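Local coordinates for protein processed glycerol phosphate lipoteichoic acid synthase 2 (Bacillus subtilis, PDB 2W8D) that holds a magnesium ion in a sulfatase-like alpha/beta domain that belongs to the alkaline phosphatase superfamily, at residues 36-41 / 254-259; 313-318 / 328-333. One frame throughout, in Å; residues are numbered along the deposited sequence.

Interaction 1 of 2, residues 36-41 / 254-259. With MG (magnesium ion), chain C.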
loop_
_atom_site.group_PDB
_atom_site.type_symbol
_atom_site.label_atom_id
_atom_site.label_comp_id
_atom_site.label_asym_id
_atom_site.label_seq_id
_atom_site.Cartn_x
_atom_site.Cartn_y
_atom_site.Cartn_z
ATOM N N TYR A 36 -1.148 9.308 -3.185
ATOM C CA TYR A 36 -0.649 8.108 -2.553
ATOM C C TYR A 36 0.860 8.214 -2.519
ATOM O O TYR A 36 1.468 8.708 -3.481
ATOM C CB TYR A 36 -1.031 6.848 -3.362
ATOM C CG TYR A 36 -2.339 6.210 -3.038
ATOM C CD1 TYR A 36 -3.516 6.626 -3.649
ATOM C CD2 TYR A 36 -2.398 5.116 -2.179
ATOM C CE1 TYR A 36 -4.741 5.992 -3.391
ATOM C CE2 TYR A 36 -3.617 4.469 -1.906
ATOM C CZ TYR A 36 -4.782 4.928 -2.520
ATOM O OH TYR A 36 -5.973 4.301 -2.249
ATOM N N VAL A 37 1.461 7.719 -1.446
ATOM C CA VAL A 37 2.912 7.535 -1.350
ATOM C C VAL A 37 3.249 6.119 -0.918
ATOM O O VAL A 37 2.847 5.687 0.152
ATOM C CB VAL A 37 3.581 8.481 -0.332
ATOM C CG1 VAL A 37 5.086 8.282 -0.377
ATOM C CG2 VAL A 37 3.176 9.955 -0.620
ATOM N N SER A 38 3.976 5.403 -1.766
ATOM C CA SER A 38 4.471 4.087 -1.450
ATOM C C SER A 38 5.833 4.223 -0.797
ATOM O O SER A 38 6.796 4.638 -1.443
ATOM C CB SER A 38 4.577 3.262 -2.741
ATOM O OG SER A 38 5.370 2.100 -2.567
ATOM N N LEU A 39 5.903 3.857 0.487
ATOM C CA LEU A 39 7.108 3.932 1.338
ATOM C C LEU A 39 7.880 2.640 1.243
ATOM O O LEU A 39 7.553 1.656 1.931
ATOM C CB LEU A 39 6.683 4.135 2.781
ATOM C CG LEU A 39 5.815 5.366 3.037
ATOM C CD1 LEU A 39 5.310 5.410 4.457
ATOM C CD2 LEU A 39 6.582 6.647 2.723
ATOM N N GLU A 40 8.891 2.621 0.387
ATOM C CA GLU A 40 9.619 1.411 0.026
ATOM C C GLU A 40 10.157 0.624 1.232
ATOM O O GLU A 40 10.915 1.184 2.069
ATOM C CB GLU A 40 10.804 1.799 -0.880
ATOM C CG GLU A 40 11.584 0.648 -1.498
ATOM C CD GLU A 40 10.711 -0.445 -2.103
ATOM O OE1 GLU A 40 9.955 -0.175 -3.081
ATOM O OE2 GLU A 40 10.777 -1.588 -1.580
ATOM N N SER A 41 9.785 -0.665 1.293
ATOM C CA SER A 41 10.375 -1.640 2.226
ATOM C C SER A 41 10.267 -1.235 3.698
ATOM O O SER A 41 11.027 -1.725 4.527
ATOM C CB SER A 41 11.849 -1.867 1.891
ATOM O OG SER A 41 12.030 -2.512 0.642
ATOM N N VAL A 254 -2.303 9.527 1.477
ATOM C CA VAL A 254 -2.364 8.151 1.941
ATOM C C VAL A 254 -0.986 7.550 1.731
ATOM O O VAL A 254 -0.525 7.444 0.584
ATOM C CB VAL A 254 -3.280 7.318 0.999
ATOM C CG1 VAL A 254 -3.361 5.853 1.453
ATOM C CG2 VAL A 254 -4.638 7.951 0.826
HETATM N N MSE A 255 -0.347 7.093 2.806
HETATM C CA MSE A 255 0.996 6.527 2.714
HETATM C C MSE A 255 1.074 5.158 3.302
HETATM O O MSE A 255 0.558 4.904 4.405
HETATM C CB MSE A 255 2.029 7.416 3.382
HETATM C CG MSE A 255 1.956 8.830 2.850
HETATM SE SE MSE A 255 3.417 9.874 3.553
HETATM C CE MSE A 255 2.901 9.913 5.464
ATOM N N TYR A 256 1.794 4.291 2.603
ATOM C CA TYR A 256 1.900 2.910 3.044
ATOM C C TYR A 256 3.267 2.297 2.770
ATOM O O TYR A 256 3.856 2.495 1.686
ATOM C CB TYR A 256 0.827 2.073 2.330
ATOM C CG TYR A 256 0.994 2.018 0.839
ATOM C CD1 TYR A 256 1.623 0.937 0.247
ATOM C CD2 TYR A 256 0.499 3.030 0.011
ATOM C CE1 TYR A 256 1.814 0.868 -1.138
ATOM C CE2 TYR A 256 0.694 2.984 -1.379
ATOM C CZ TYR A 256 1.328 1.884 -1.952
ATOM O OH TYR A 256 1.498 1.752 -3.329
ATOM N N GLY A 257 3.739 1.485 3.716
ATOM C CA GLY A 257 4.895 0.644 3.424
ATOM C C GLY A 257 4.430 -0.401 2.420
ATOM O O GLY A 257 3.322 -0.931 2.561
ATOM N N ASP A 258 5.236 -0.698 1.400
ATOM C CA ASP A 258 4.741 -1.635 0.349
ATOM C C ASP A 258 4.848 -3.134 0.731
ATOM O O ASP A 258 3.970 -3.933 0.388
ATOM C CB ASP A 258 5.332 -1.310 -1.036
ATOM C CG ASP A 258 6.851 -1.405 -1.079
ATOM O OD1 ASP A 258 7.506 -1.434 -0.005
ATOM O OD2 ASP A 258 7.400 -1.494 -2.202
ATOM N N HIS A 259 5.886 -3.509 1.489
ATOM C CA HIS A 259 6.057 -4.913 1.907
ATOM C C HIS A 259 7.238 -4.943 2.826
ATOM O O HIS A 259 7.827 -3.887 3.055
ATOM C CB HIS A 259 6.362 -5.785 0.671
ATOM C CG HIS A 259 7.426 -5.185 -0.187
ATOM N ND1 HIS A 259 8.776 -5.256 0.135
ATOM C CD2 HIS A 259 7.335 -4.412 -1.296
ATOM C CE1 HIS A 259 9.470 -4.601 -0.779
ATOM N NE2 HIS A 259 8.619 -4.067 -1.651
HETATM MG MG MG C . 9.268 -2.290 -2.825
HETATM O O HOH W 1 3.821 0.154 -3.802
#
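Glu-40 OE2 is held twice: Glu-40 OE2 binds the magnesium ion at 2.1 Å and accepts a hydrogen bond from Ser-41 OG (2.7 Å) on its anti lone pair. Glu-40 OE1 also binds the metal, so this carboxylate chelates it. From the other segment come Asp-258 OD2 and His-259 NE2, the latter 2.2 Å from the magnesium ion. The two carboxylate planes stand 80° apart. Asp-258 OD1 receives Ser-41 N at 2.7 Å on its syn side, 20° out of the carboxylate plane. This bond ties together the two loops that carry the metal ligands. Phosphothreonine Thr-84 belongs to the same site.

Strands 36-39 and 254-257 run parallel. The bonds Val-37 N to Val-254 O (2.9 Å), Tyr-256 N to Val-37 O and Leu-39 N to Tyr-256 O pair them. Tyr-256 CG sits between its backbone N and carbonyl carbon (chi1 63°). This lays one ring face against Ser-38 CA, 4.0 Å from the Tyr-256 ring centroid. A water bridges Ser-38 OG and Tyr-256 OH. On the sheet face opposite Tyr-256, Met-255 CG packs on Val-37 CB at 3.6 Å, near helix 219-244. Metal ligands just beyond the C-terminal ends of parallel strands are typical of the alkaline phosphatase superfamily.

Interaction 2 of 2, residues 313-318 / 328-333; sequences VAPTIL and YLMSGS
The N-terminal part of helix 313-320 meets the loop that follows the helix as the chain returns along its flank. This short helix packs on the central sheet through Val-313 and Ile-317. Pro-315 and Leu-318, one turn apart, present their side chains to the loop. No hydrogen bond crosses between the two segments, and the contact is apolar packing that buries 226 Å².

The ring of Pro-315 rests on the backbone of the loop. Pro-315 CG lies 4.0 Å from Gly-332 C and 4.2 Å from Ser-333 N. Gly-332 has no side chain, so the ring meets the peptide unit directly. The other partner of Pro-315 is Met-330, a selenomethionine in the model, whose SE is 4.4 Å from Pro-315 CD. Met-330 CG stands anti to the carbonyl carbon (chi1 -77°), and the chain is extended beyond CG. The side chain therefore reaches from the loop toward the helix. Met-330 CE ends 4.0 Å from Leu-318 CD2, and the two side chains cross at about a right angle.

Pro-315 is the third residue of the helix. In the first turn of an alpha helix a backbone N has no carbonyl to bond one turn back, so a proline, which lacks an N-H, costs the helix no backbone hydrogen bond there. Farther along, Ile-317 N bonds to Val-313 O at 3.0 Å and Leu-318 N to Ala-314 O.

An inverse gamma turn centred on Leu-329 lies just before Met-330, and Leu-329 packs on helices 6-17 and 380-397. Asp-312, next to the helix start, accepts Ser-333 N through OD1. Val-115 touches Leu-318, Ile-118 touches Met-330, and Ser-333 OG is bonded to Asp-19 and His-340.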
loop_
_atom_site.group_PDB
_atom_site.type_symbol
_atom_site.label_atom_id
_atom_site.label_comp_id
_atom_site.label_asym_id
_atom_site.label_seq_id
_atom_site.Cartn_x
_atom_site.Cartn_y
_atom_site.Cartn_z
ATOM N N VAL A 313 -7.513 -0.706 1.505
ATOM C CA VAL A 313 -7.245 0.731 1.322
ATOM C C VAL A 313 -8.192 1.432 0.337
ATOM O O VAL A 313 -8.741 2.499 0.647
ATOM C CB VAL A 313 -5.760 1.030 0.970
ATOM C CG1 VAL A 313 -5.474 2.554 0.949
ATOM C CG2 VAL A 313 -4.853 0.399 1.969
ATOM N N ALA A 314 -8.401 0.829 -0.820
ATOM C CA ALA A 314 -9.146 1.472 -1.912
ATOM C C ALA A 314 -10.578 1.850 -1.527
ATOM O O ALA A 314 -10.989 2.971 -1.811
ATOM C CB ALA A 314 -9.127 0.607 -3.209
ATOM N N PRO A 315 -11.336 0.911 -0.888
ATOM C CA PRO A 315 -12.685 1.268 -0.379
ATOM C C PRO A 315 -12.697 2.240 0.792
ATOM O O PRO A 315 -13.685 2.942 0.987
ATOM C CB PRO A 315 -13.268 -0.070 0.075
ATOM C CG PRO A 315 -12.091 -1.076 0.047
ATOM C CD PRO A 315 -11.156 -0.557 -0.973
ATOM N N THR A 316 -11.638 2.287 1.587
ATOM C CA THR A 316 -11.593 3.240 2.674
ATOM C C THR A 316 -11.592 4.629 2.017
ATOM O O THR A 316 -12.413 5.500 2.350
ATOM C CB THR A 316 -10.324 3.000 3.575
ATOM O OG1 THR A 316 -10.253 1.616 3.986
ATOM C CG2 THR A 316 -10.339 3.874 4.781
ATOM N N ILE A 317 -10.698 4.788 1.047
ATOM C CA ILE A 317 -10.463 6.042 0.360
ATOM C C ILE A 317 -11.655 6.468 -0.450
ATOM O O ILE A 317 -12.063 7.616 -0.384
ATOM C CB ILE A 317 -9.256 5.929 -0.564
ATOM C CG1 ILE A 317 -8.019 5.554 0.262
ATOM C CG2 ILE A 317 -9.045 7.228 -1.356
ATOM C CD1 ILE A 317 -7.851 6.393 1.531
ATOM N N LEU A 318 -12.218 5.543 -1.215
ATOM C CA LEU A 318 -13.386 5.839 -2.026
ATOM C C LEU A 318 -14.540 6.316 -1.147
ATOM O O LEU A 318 -15.177 7.316 -1.450
ATOM C CB LEU A 318 -13.778 4.616 -2.851
ATOM C CG LEU A 318 -13.653 4.614 -4.376
ATOM C CD1 LEU A 318 -12.907 5.809 -5.014
ATOM C CD2 LEU A 318 -13.127 3.292 -4.856
ATOM N N TYR A 328 -19.127 -2.479 -7.141
ATOM C CA TYR A 328 -17.841 -2.979 -7.653
ATOM C C TYR A 328 -17.425 -4.306 -7.067
ATOM O O TYR A 328 -17.690 -4.597 -5.903
ATOM C CB TYR A 328 -16.734 -1.966 -7.400
ATOM C CG TYR A 328 -17.047 -0.650 -8.027
ATOM C CD1 TYR A 328 -16.934 -0.478 -9.407
ATOM C CD2 TYR A 328 -17.489 0.424 -7.256
ATOM C CE1 TYR A 328 -17.219 0.726 -9.999
ATOM C CE2 TYR A 328 -17.793 1.643 -7.853
ATOM C CZ TYR A 328 -17.654 1.778 -9.230
ATOM O OH TYR A 328 -17.951 2.973 -9.843
ATOM N N LEU A 329 -16.713 -5.089 -7.865
ATOM C CA LEU A 329 -16.215 -6.367 -7.411
ATOM C C LEU A 329 -14.822 -6.171 -6.824
ATOM O O LEU A 329 -13.817 -6.248 -7.533
ATOM C CB LEU A 329 -16.229 -7.377 -8.555
ATOM C CG LEU A 329 -17.603 -7.697 -9.164
ATOM C CD1 LEU A 329 -17.482 -8.923 -10.015
ATOM C CD2 LEU A 329 -18.683 -7.917 -8.098
HETATM N N MSE A 330 -14.800 -5.895 -5.522
HETATM C CA MSE A 330 -13.611 -5.574 -4.772
HETATM C C MSE A 330 -13.522 -6.537 -3.600
HETATM O O MSE A 330 -14.519 -6.831 -2.961
HETATM C CB MSE A 330 -13.677 -4.139 -4.273
HETATM C CG MSE A 330 -13.390 -3.108 -5.353
HETATM SE SE MSE A 330 -13.439 -1.261 -4.700
HETATM C CE MSE A 330 -12.640 -0.425 -6.279
ATOM N N SER A 331 -12.314 -7.015 -3.320
ATOM C CA SER A 331 -12.095 -7.993 -2.270
ATOM C C SER A 331 -12.040 -7.379 -0.882
ATOM O O SER A 331 -12.352 -8.050 0.106
ATOM C CB SER A 331 -10.790 -8.752 -2.537
ATOM O OG SER A 331 -10.990 -9.676 -3.600
ATOM N N GLY A 332 -11.640 -6.111 -0.807
ATOM C CA GLY A 332 -11.369 -5.462 0.482
ATOM C C GLY A 332 -12.562 -4.861 1.205
ATOM O O GLY A 332 -13.652 -4.728 0.669
ATOM N N SER A 333 -12.340 -4.497 2.449
ATOM C CA SER A 333 -13.411 -4.015 3.285
ATOM C C SER A 333 -12.960 -2.676 3.863
ATOM O O SER A 333 -11.887 -2.588 4.407
ATOM C CB SER A 333 -13.675 -5.059 4.377
ATOM O OG SER A 333 -14.478 -4.529 5.417
#

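From the N terminus the chain first lays down strand 33-39. Interaction 1 joins segments 36-41 and 254-259 across 212 intervening residues and closes this long loop in the central sheet. Interaction 2 opens later and closes a short loop, with nine residues between segments 313-318 and 328-333, the first two of them the end of the helix. The two loops follow one another in series; they neither nest nor cross. The centres of interactions 1 and 2 are about 17 Å apart. The contacts still meet through helix 313-320. Ile-317 CD1 lies 3.6 Å from Val-254 CG2, and Val-313 also touches Tyr-36 and Val-254. The helix thus faces the sheet with these residues and the returning loop with Pro-315 and Leu-318.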